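PDB 2CWS: alginate lyase A1-II' from Sphingomonas sp. A1, which probably depolymerises alginate as a polysaccharide lyase of family 7, this chain being the C-terminal part of the protein that holds its lyase domain. Local coordinates for residues S13-Q18 and S68-M73; N62-R67 and Q207-T212; D135-Q140 and D148-F153. One frame throughout, in Å; residues are numbered along the deposited sequence.

Contact 1: residues S13-Q18 and S68-M73; sequences SHWKLQ and SELREM. With SO4 (sulfate ion), chain C.
W15, M73 and K16 carry much of the join between strand 15-18 and strand 67-72, antiparallel neighbours in one sheet of the jelly-roll lyase domain. K16 with R71 and Q18 with E69 are hydrogen-bonded pairs; L17 with L70 is the non-hydrogen-bonded pair between them, and W15 with E72 is the next, toward H14. W15 and L70 share a buried face. The indole crosses the leucine at about a right angle, its CE3 3.5 Å from L70 CB, while L70 CD1 sits over one ring face, toward the rim. Farther in, W15 meets L223 and V225 of strand 215-228 in the opposing sheet. E72 points to the same face, and its carboxylate is taken up by F200 N, W83 NE1 and H227 NE2.

Past the end of the strand pairing, M73 is held by its backbone. Its N donates to H14 O at 2.8 Å from above the carbonyl plane, and H14 ND1 returns a bond to M73 O at 2.9 Å, in the plane of the M73 carbonyl. The M73 side chain bends twice and brings SD to 3.7 Å from K16 CD. K16 leaves the backbone with CG between N and the carbonyl carbon (chi1 67°), then runs extended past the thioether, and NZ reaches sulfate O2 at 2.8 Å. R71 grips the same ion with NE to O1 at 2.8 Å and NH2 to O3 at 2.9 Å, and NH1 fixes the guanidinium to E72 O.

K16 NZ also has a salt bridge to E26. The lysine and arginine thus make an anion site on the sheet face opposite W15 and L70; the sulfate probably came from the crystallisation liquor, but such a site could also suit a carboxylate.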
loop_
_atom_site.group_PDB
_atom_site.type_symbol
_atom_site.label_atom_id
_atom_site.label_comp_id
_atom_site.label_asym_id
_atom_site.label_seq_id
_atom_site.Cartn_x
_atom_site.Cartn_y
_atom_site.Cartn_z
ATOM N N SER A 13 0.591 15.392 2.801
ATOM C CA SER A 13 1.859 16.108 2.750
ATOM C C SER A 13 3.065 15.205 2.733
ATOM O O SER A 13 4.127 15.661 2.309
ATOM C CB SER A 13 1.967 17.116 3.897
ATOM O OG SER A 13 2.036 16.473 5.154
ATOM N N HIS A 14 2.889 13.940 3.143
ATOM C CA HIS A 14 3.974 12.963 3.133
ATOM C C HIS A 14 3.574 11.729 2.332
ATOM O O HIS A 14 3.980 10.586 2.660
ATOM C CB HIS A 14 4.439 12.614 4.554
ATOM C CG HIS A 14 5.135 13.774 5.156
ATOM N ND1 HIS A 14 6.502 13.942 5.020
ATOM C CD2 HIS A 14 4.667 14.831 5.876
ATOM C CE1 HIS A 14 6.841 15.055 5.629
ATOM N NE2 HIS A 14 5.762 15.607 6.161
ATOM N N TRP A 15 2.852 11.925 1.239
ATOM C CA TRP A 15 2.562 10.874 0.270
ATOM C C TRP A 15 2.761 11.435 -1.141
ATOM O O TRP A 15 2.412 12.611 -1.353
ATOM C CB TRP A 15 1.119 10.400 0.375
ATOM C CG TRP A 15 0.699 9.746 1.662
ATOM C CD1 TRP A 15 0.040 10.313 2.710
ATOM C CD2 TRP A 15 0.916 8.369 2.038
ATOM N NE1 TRP A 15 -0.182 9.396 3.706
ATOM C CE2 TRP A 15 0.342 8.188 3.312
ATOM C CE3 TRP A 15 1.530 7.265 1.388
ATOM C CZ2 TRP A 15 0.359 6.951 3.969
ATOM C CZ3 TRP A 15 1.545 6.047 2.045
ATOM C CH2 TRP A 15 0.971 5.920 3.310
ATOM N N LYS A 16 3.182 10.609 -2.070
ATOM C CA LYS A 16 3.040 10.918 -3.500
ATOM C C LYS A 16 2.126 9.855 -4.089
ATOM O O LYS A 16 1.936 8.773 -3.491
ATOM C CB LYS A 16 4.378 11.003 -4.238
ATOM C CG LYS A 16 5.126 9.695 -4.335
ATOM C CD LYS A 16 6.413 9.855 -5.157
ATOM C CE LYS A 16 7.214 8.565 -5.206
ATOM N NZ LYS A 16 8.347 8.695 -6.145
ATOM N N LEU A 17 1.532 10.124 -5.248
ATOM C CA LEU A 17 0.598 9.229 -5.871
ATOM C C LEU A 17 1.152 8.687 -7.178
ATOM O O LEU A 17 1.639 9.460 -8.013
ATOM C CB LEU A 17 -0.718 10.001 -6.171
ATOM C CG LEU A 17 -1.814 9.238 -6.957
ATOM C CD1 LEU A 17 -2.362 8.040 -6.200
ATOM C CD2 LEU A 17 -2.912 10.232 -7.290
ATOM N N GLN A 18 1.062 7.380 -7.349
ATOM C CA GLN A 18 1.488 6.674 -8.556
ATOM C C GLN A 18 0.249 6.241 -9.322
ATOM O O GLN A 18 -0.652 5.614 -8.726
ATOM C CB GLN A 18 2.383 5.480 -8.142
ATOM C CG GLN A 18 3.636 5.956 -7.451
ATOM C CD GLN A 18 4.446 4.865 -6.822
ATOM O OE1 GLN A 18 3.839 3.908 -6.282
ATOM N NE2 GLN A 18 5.755 5.003 -6.834
ATOM N N SER A 68 -3.140 2.545 -8.801
ATOM C CA SER A 68 -3.367 3.942 -8.360
ATOM C C SER A 68 -3.084 3.861 -6.855
ATOM O O SER A 68 -3.902 3.297 -6.134
ATOM C CB SER A 68 -4.793 4.379 -8.663
ATOM O OG SER A 68 -4.960 5.699 -8.178
ATOM N N GLU A 69 -1.896 4.316 -6.431
ATOM C CA GLU A 69 -1.402 3.913 -5.120
ATOM C C GLU A 69 -0.552 5.063 -4.538
ATOM O O GLU A 69 0.271 5.631 -5.262
ATOM C CB GLU A 69 -0.619 2.608 -5.208
ATOM C CG GLU A 69 -0.272 1.952 -3.867
ATOM C CD GLU A 69 0.548 0.689 -4.019
ATOM O OE1 GLU A 69 1.421 0.622 -4.916
ATOM O OE2 GLU A 69 0.335 -0.253 -3.208
ATOM N N LEU A 70 -0.754 5.343 -3.242
ATOM C CA LEU A 70 0.088 6.291 -2.550
ATOM C C LEU A 70 1.361 5.622 -2.065
ATOM O O LEU A 70 1.364 4.452 -1.678
ATOM C CB LEU A 70 -0.661 6.866 -1.315
ATOM C CG LEU A 70 -1.909 7.634 -1.609
ATOM C CD1 LEU A 70 -2.646 7.984 -0.330
ATOM C CD2 LEU A 70 -1.621 8.935 -2.435
ATOM N N ARG A 71 2.439 6.388 -2.066
ATOM C CA ARG A 71 3.793 5.968 -1.688
ATOM C C ARG A 71 4.287 6.949 -0.648
ATOM O O ARG A 71 4.354 8.178 -0.911
ATOM C CB ARG A 71 4.635 5.997 -3.000
ATOM C CG ARG A 71 6.068 5.456 -2.930
ATOM C CD ARG A 71 7.083 6.271 -2.094
ATOM N NE ARG A 71 8.421 5.887 -2.532
ATOM C CZ ARG A 71 9.513 6.001 -1.796
ATOM N NH1 ARG A 71 9.471 6.517 -0.564
ATOM N NH2 ARG A 71 10.677 5.567 -2.317
ATOM N N GLU A 72 4.619 6.462 0.543
ATOM C CA GLU A 72 4.989 7.331 1.656
ATOM C C GLU A 72 6.282 8.059 1.364
ATOM O O GLU A 72 7.271 7.443 0.923
ATOM C CB GLU A 72 5.170 6.491 2.926
ATOM C CG GLU A 72 5.606 7.330 4.129
ATOM C CD GLU A 72 6.069 6.469 5.289
ATOM O OE1 GLU A 72 6.294 5.265 5.136
ATOM O OE2 GLU A 72 6.235 7.099 6.398
ATOM N N MET A 73 6.322 9.354 1.670
ATOM C CA MET A 73 7.458 10.234 1.463
ATOM C C MET A 73 7.796 10.916 2.779
ATOM O O MET A 73 7.266 11.989 3.055
ATOM C CB MET A 73 7.156 11.289 0.382
ATOM C CG MET A 73 6.838 10.661 -0.957
ATOM S SD MET A 73 8.245 10.052 -1.892
ATOM C CE MET A 73 8.981 11.634 -2.400
HETATM S S SO4 C . 10.128 5.339 -5.907
HETATM O O1 SO4 C . 8.684 5.227 -5.285
HETATM O O2 SO4 C . 10.384 6.709 -6.174
HETATM O O3 SO4 C . 11.081 4.773 -5.078
HETATM O O4 SO4 C . 9.935 4.511 -7.110
#

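Contact 2: residues N62-R67 and Q207-T212; sequences NSSYPR and QDNTST. With SO4 (sulfate ion), chain B.
The loop leading into strand 67-72 packs here against the loop that follows strand 204-206, with one face of the Y65 ring against Q207 CA and its rim along D208 and N209. Q207 CA stands over that face in a CH-pi contact, 4.0 Å from the ring centroid and 22° off the normal. The Q207 chain bends at its second torsion (chi2 -62°), which brings OE1 back to 3.4 Å from Y65 CD1, while NE2 is bonded to Y205 O. D208 N approaches Y65 CD2 obliquely at 3.4 Å. D208 O is buried against P66 CD at 3.8 Å, with no hydrogen-bond partner in the model. An alanine in place of Y65 is likely to leave Q207 CA without its aromatic partner and open a gap between the loops.

S63 OG accepts from Y65 N at 3.0 Å, an ST turn; D208 OD2 accepts from T210 N at 2.9 Å, an Asx turn, and uses its syn lone pair for T210 OG1. Beyond Y65, R67 holds a sulfate through NH1 and NH2, with H112 and Y205 completing the grip. P66 pairs by its backbone with V206, Q207 with K105, and the Q207 side chain rests on I107 of strand 106-114.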
loop_
_atom_site.group_PDB
_atom_site.type_symbol
_atom_site.label_atom_id
_atom_site.label_comp_id
_atom_site.label_asym_id
_atom_site.label_seq_id
_atom_site.Cartn_x
_atom_site.Cartn_y
_atom_site.Cartn_z
ATOM N N ASN A 62 9.357 -2.174 -12.226
ATOM C CA ASN A 62 9.605 -3.559 -11.840
ATOM C C ASN A 62 8.318 -4.279 -11.477
ATOM O O ASN A 62 8.315 -5.195 -10.632
ATOM C CB ASN A 62 10.576 -3.578 -10.650
ATOM C CG ASN A 62 11.943 -3.006 -11.005
ATOM O OD1 ASN A 62 12.699 -3.481 -11.870
ATOM N ND2 ASN A 62 12.316 -1.934 -10.293
ATOM N N SER A 63 7.214 -3.890 -12.125
ATOM C CA SER A 63 5.999 -4.607 -11.835
ATOM C C SER A 63 5.233 -5.030 -13.089
ATOM O O SER A 63 5.389 -4.366 -14.106
ATOM C CB SER A 63 5.144 -3.692 -10.921
ATOM O OG SER A 63 3.793 -4.210 -10.816
ATOM N N SER A 64 4.310 -6.007 -13.234
ATOM C CA SER A 64 3.458 -6.204 -14.402
ATOM C C SER A 64 2.021 -5.742 -14.153
ATOM O O SER A 64 1.125 -5.898 -15.036
ATOM C CB SER A 64 3.313 -7.685 -14.754
ATOM O OG SER A 64 2.651 -8.389 -13.756
ATOM N N TYR A 65 1.868 -5.236 -12.877
ATOM C CA TYR A 65 0.472 -4.896 -12.586
ATOM C C TYR A 65 0.303 -3.394 -12.410
ATOM O O TYR A 65 1.199 -2.710 -11.881
ATOM C CB TYR A 65 -0.009 -5.582 -11.313
ATOM C CG TYR A 65 -0.064 -7.086 -11.373
ATOM C CD1 TYR A 65 0.849 -7.865 -10.649
ATOM C CD2 TYR A 65 -0.982 -7.766 -12.143
ATOM C CE1 TYR A 65 0.826 -9.254 -10.695
ATOM C CE2 TYR A 65 -1.065 -9.153 -12.181
ATOM C CZ TYR A 65 -0.137 -9.904 -11.445
ATOM O OH TYR A 65 -0.180 -11.264 -11.468
ATOM N N PRO A 66 -0.839 -2.847 -12.819
ATOM C CA PRO A 66 -1.056 -1.391 -12.717
ATOM C C PRO A 66 -1.566 -0.991 -11.322
ATOM O O PRO A 66 -2.108 -1.827 -10.555
ATOM C CB PRO A 66 -2.158 -1.161 -13.778
ATOM C CG PRO A 66 -2.967 -2.455 -13.702
ATOM C CD PRO A 66 -1.952 -3.542 -13.460
ATOM N N ARG A 67 -1.406 0.285 -11.001
ATOM C CA ARG A 67 -1.814 0.774 -9.678
ATOM C C ARG A 67 -2.273 2.226 -9.762
ATOM O O ARG A 67 -1.795 3.018 -10.575
ATOM C CB ARG A 67 -0.671 0.671 -8.665
ATOM C CG ARG A 67 0.413 1.747 -8.852
ATOM C CD ARG A 67 1.646 1.375 -8.073
ATOM N NE ARG A 67 2.443 0.297 -8.685
ATOM C CZ ARG A 67 3.071 -0.683 -8.080
ATOM N NH1 ARG A 67 2.908 -0.926 -6.768
ATOM N NH2 ARG A 67 3.856 -1.469 -8.825
ATOM N N GLN A 207 -4.237 -6.724 -9.040
ATOM C CA GLN A 207 -3.546 -7.973 -9.401
ATOM C C GLN A 207 -4.265 -8.686 -10.538
ATOM O O GLN A 207 -4.729 -9.807 -10.458
ATOM C CB GLN A 207 -3.371 -8.909 -8.170
ATOM C CG GLN A 207 -2.726 -8.148 -6.985
ATOM C CD GLN A 207 -1.354 -7.649 -7.302
ATOM O OE1 GLN A 207 -0.383 -8.387 -7.516
ATOM N NE2 GLN A 207 -1.211 -6.301 -7.362
ATOM N N ASP A 208 -4.351 -7.958 -11.638
ATOM C CA ASP A 208 -4.935 -8.416 -12.916
ATOM C C ASP A 208 -4.390 -7.462 -13.960
ATOM O O ASP A 208 -4.581 -6.262 -13.838
ATOM C CB ASP A 208 -6.445 -8.368 -12.864
ATOM C CG ASP A 208 -7.173 -8.932 -14.064
ATOM O OD1 ASP A 208 -8.315 -9.454 -13.877
ATOM O OD2 ASP A 208 -6.594 -8.870 -15.164
ATOM N N ASN A 209 -3.673 -8.000 -14.955
ATOM C CA ASN A 209 -3.158 -7.136 -16.043
ATOM C C ASN A 209 -3.729 -7.553 -17.417
ATOM O O ASN A 209 -3.144 -7.256 -18.434
ATOM C CB ASN A 209 -1.635 -7.117 -16.108
ATOM C CG ASN A 209 -1.030 -8.454 -16.285
ATOM O OD1 ASN A 209 0.241 -8.525 -16.204
ATOM N ND2 ASN A 209 -1.757 -9.501 -16.564
ATOM N N THR A 210 -4.820 -8.328 -17.370
ATOM C CA THR A 210 -5.323 -8.948 -18.579
ATOM C C THR A 210 -6.099 -7.962 -19.436
ATOM O O THR A 210 -6.630 -6.909 -19.000
ATOM C CB THR A 210 -6.234 -10.134 -18.247
ATOM O OG1 THR A 210 -7.425 -9.654 -17.598
ATOM C CG2 THR A 210 -5.548 -11.198 -17.353
ATOM N N SER A 211 -6.232 -8.318 -20.704
ATOM C CA SER A 211 -6.981 -7.470 -21.625
ATOM C C SER A 211 -8.404 -7.161 -21.215
ATOM O O SER A 211 -8.853 -6.005 -21.384
ATOM C CB SER A 211 -7.141 -8.191 -23.005
ATOM O OG SER A 211 -5.836 -8.301 -23.512
ATOM N N THR A 212 -9.190 -8.142 -20.714
ATOM C CA THR A 212 -10.607 -7.882 -20.461
ATOM C C THR A 212 -10.880 -7.918 -18.944
ATOM O O THR A 212 -12.051 -7.971 -18.569
ATOM C CB THR A 212 -11.531 -8.867 -21.134
ATOM O OG1 THR A 212 -11.352 -10.163 -20.522
ATOM C CG2 THR A 212 -11.194 -8.994 -22.621
HETATM S S SO4 B . 5.682 -3.779 -6.390
HETATM O O1 SO4 B . 4.895 -2.736 -5.503
HETATM O O2 SO4 B . 7.032 -3.989 -5.915
HETATM O O3 SO4 B . 5.029 -5.034 -6.362
HETATM O O4 SO4 B . 5.756 -3.278 -7.759
#

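Contact 3: residues D135-Q140 and D148-F153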
loop_
_atom_site.group_PDB
_atom_site.type_symbol
_atom_site.label_atom_id
_atom_site.label_comp_id
_atom_site.label_asym_id
_atom_site.label_seq_id
_atom_site.Cartn_x
_atom_site.Cartn_y
_atom_site.Cartn_z
ATOM N N ASP A 135 -5.525 -11.276 3.072
ATOM C CA ASP A 135 -4.303 -11.988 3.409
ATOM C C ASP A 135 -3.195 -10.949 3.582
ATOM O O ASP A 135 -2.801 -10.314 2.598
ATOM C CB ASP A 135 -3.973 -12.956 2.287
ATOM C CG ASP A 135 -2.728 -13.786 2.514
ATOM O OD1 ASP A 135 -2.093 -13.737 3.579
ATOM O OD2 ASP A 135 -2.409 -14.513 1.511
ATOM N N MET A 136 -2.737 -10.759 4.814
ATOM C CA MET A 136 -1.556 -9.918 5.049
ATOM C C MET A 136 -0.332 -10.776 4.863
ATOM O O MET A 136 0.060 -11.535 5.756
ATOM C CB MET A 136 -1.501 -9.534 6.547
ATOM C CG MET A 136 -2.462 -8.390 6.792
ATOM S SD MET A 136 -1.915 -6.824 6.093
ATOM C CE MET A 136 -2.591 -5.758 7.356
ATOM N N GLN A 137 0.272 -10.690 3.707
ATOM C CA GLN A 137 1.413 -11.525 3.324
ATOM C C GLN A 137 2.693 -10.824 3.766
ATOM O O GLN A 137 2.878 -9.643 3.492
ATOM C CB GLN A 137 1.427 -11.704 1.796
ATOM C CG GLN A 137 0.180 -12.442 1.325
ATOM C CD GLN A 137 0.077 -12.675 -0.180
ATOM O OE1 GLN A 137 -0.883 -13.360 -0.650
ATOM N NE2 GLN A 137 0.943 -12.155 -0.957
ATOM N N VAL A 138 3.552 -11.569 4.452
ATOM C CA VAL A 138 4.852 -11.016 4.892
ATOM C C VAL A 138 5.943 -11.817 4.234
ATOM O O VAL A 138 6.037 -13.058 4.413
ATOM C CB VAL A 138 5.004 -11.020 6.429
ATOM C CG1 VAL A 138 6.308 -10.354 6.809
ATOM C CG2 VAL A 138 3.824 -10.317 7.105
ATOM N N LYS A 139 6.779 -11.173 3.456
ATOM C CA LYS A 139 7.825 -11.886 2.764
ATOM C C LYS A 139 8.815 -12.461 3.754
ATOM O O LYS A 139 9.138 -11.827 4.757
ATOM C CB LYS A 139 8.502 -10.906 1.791
ATOM C CG LYS A 139 9.440 -11.647 0.815
ATOM C CD LYS A 139 10.076 -10.748 -0.214
ATOM C CE LYS A 139 10.690 -11.463 -1.393
ATOM N NZ LYS A 139 11.629 -12.575 -1.010
ATOM N N GLN A 140 9.311 -13.675 3.490
ATOM C CA GLN A 140 10.256 -14.305 4.396
ATOM C C GLN A 140 11.646 -13.652 4.346
ATOM O O GLN A 140 12.166 -13.222 5.379
ATOM C CB GLN A 140 10.426 -15.821 4.051
ATOM C CG GLN A 140 9.133 -16.582 4.475
ATOM C CD GLN A 140 9.209 -18.044 4.128
ATOM O OE1 GLN A 140 8.847 -18.889 4.977
ATOM N NE2 GLN A 140 9.710 -18.395 2.969
ATOM N N ASP A 148 6.301 -16.268 1.006
ATOM C CA ASP A 148 5.659 -15.432 2.006
ATOM C C ASP A 148 5.060 -16.227 3.159
ATOM O O ASP A 148 4.717 -17.416 3.004
ATOM C CB ASP A 148 4.514 -14.643 1.353
ATOM C CG ASP A 148 4.962 -13.746 0.216
ATOM O OD1 ASP A 148 4.129 -13.345 -0.625
ATOM O OD2 ASP A 148 6.159 -13.421 0.161
ATOM N N VAL A 149 4.893 -15.549 4.288
ATOM C CA VAL A 149 4.066 -15.990 5.409
ATOM C C VAL A 149 2.680 -15.376 5.202
ATOM O O VAL A 149 2.547 -14.156 5.153
ATOM C CB VAL A 149 4.639 -15.560 6.759
ATOM C CG1 VAL A 149 3.772 -16.104 7.885
ATOM C CG2 VAL A 149 6.126 -15.999 6.883
ATOM N N HIS A 150 1.659 -16.224 5.102
ATOM C CA HIS A 150 0.300 -15.737 4.901
ATOM C C HIS A 150 -0.369 -15.538 6.239
ATOM O O HIS A 150 -0.093 -16.250 7.215
ATOM C CB HIS A 150 -0.486 -16.754 4.045
ATOM C CG HIS A 150 0.130 -16.882 2.679
ATOM N ND1 HIS A 150 -0.317 -16.156 1.623
ATOM C CD2 HIS A 150 1.197 -17.575 2.198
ATOM C CE1 HIS A 150 0.418 -16.399 0.545
ATOM N NE2 HIS A 150 1.335 -17.293 0.880
ATOM N N ASN A 151 -1.278 -14.558 6.292
ATOM C CA ASN A 151 -2.039 -14.261 7.521
ATOM C C ASN A 151 -3.464 -13.941 7.087
ATOM O O ASN A 151 -3.726 -12.830 6.558
ATOM C CB ASN A 151 -1.435 -13.083 8.292
ATOM C CG ASN A 151 -0.019 -13.410 8.776
ATOM O OD1 ASN A 151 0.152 -14.070 9.828
ATOM N ND2 ASN A 151 1.007 -13.011 8.016
ATOM N N TYR A 152 -4.353 -14.890 7.274
ATOM C CA TYR A 152 -5.693 -14.802 6.684
ATOM C C TYR A 152 -6.723 -14.243 7.675
ATOM O O TYR A 152 -6.772 -14.713 8.840
ATOM C CB TYR A 152 -6.189 -16.195 6.247
ATOM C CG TYR A 152 -5.287 -16.763 5.143
ATOM C CD1 TYR A 152 -4.460 -17.841 5.351
ATOM C CD2 TYR A 152 -5.290 -16.152 3.881
ATOM C CE1 TYR A 152 -3.648 -18.330 4.260
ATOM C CE2 TYR A 152 -4.511 -16.596 2.810
ATOM C CZ TYR A 152 -3.704 -17.678 3.039
ATOM O OH TYR A 152 -2.868 -18.168 2.035
ATOM N N PHE A 153 -7.504 -13.295 7.175
ATOM C CA PHE A 153 -8.602 -12.688 7.922
ATOM C C PHE A 153 -9.874 -13.062 7.176
ATOM O O PHE A 153 -10.147 -12.555 6.075
ATOM C CB PHE A 153 -8.414 -11.157 8.003
ATOM C CG PHE A 153 -7.146 -10.792 8.742
ATOM C CD1 PHE A 153 -5.926 -10.682 8.029
ATOM C CD2 PHE A 153 -7.167 -10.608 10.100
ATOM C CE1 PHE A 153 -4.767 -10.379 8.765
ATOM C CE2 PHE A 153 -6.026 -10.264 10.808
ATOM C CZ PHE A 153 -4.841 -10.149 10.135
HETATM O O HOH W 1 -2.805 -17.305 -0.473
#
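D135 reaches across to H150 and N151 and satisfies both with one carboxylate. The D135 side chain extends with CG opposite the backbone N (chi1 -179°), carrying the carboxylate to the other strand, where OD1 accepts N151 N at 2.9 Å nearly along its C-O bond. OD2 offers its syn lone pair to H150 ND1 at 2.7 Å, a straight bond lying in the imidazole plane. Y152 runs alongside the aspartate, and a water bonded to Y152 OH at 2.7 Å gives OD2 a further, weak bond.

These bonds fall where strand 148-154 of the hairpin is interrupted. M136 N still donates to N151 O, but M136 O is met by a side chain: N151 ND2 comes at 2.9 Å, with the oxygen in its amide plane. Regular pairing resumes at V138 and V149, which exchange two backbone bonds, V149 N to V138 O being 2.7 Å. D148 has its salt bridge with K126 of strand 120-130, beyond strand 133-139.

Side-chain groups take over part of the ladder at the break: an aspartate takes the backbone N-H and an asparagine supplies the donor. The short D135 bond would probably favour a positively charged H150.

How the contacts relate
Contacts 1 and 2 adjoin, their centres 19 Å apart, because strand 67-72 continues from the loop of contact 2 into contact 1. Q18 OE1, hydrogen-bonded to K201 NZ, packs 3.8 Å from R67 CD, and E69 forms salt bridges with R67 and K201. The two sulfates, one held by K16 and R71 and the other by R67, mark this as a basic region, consistent with binding of an acidic polysaccharide such as alginate. Contact 3 belongs to the same curled sheet as contact 1, but on the other side of the chain's centre, with centres 23 Å and nearest atoms about 12 Å apart. From contact 2 its nearest atoms are about 8 Å away, without touching.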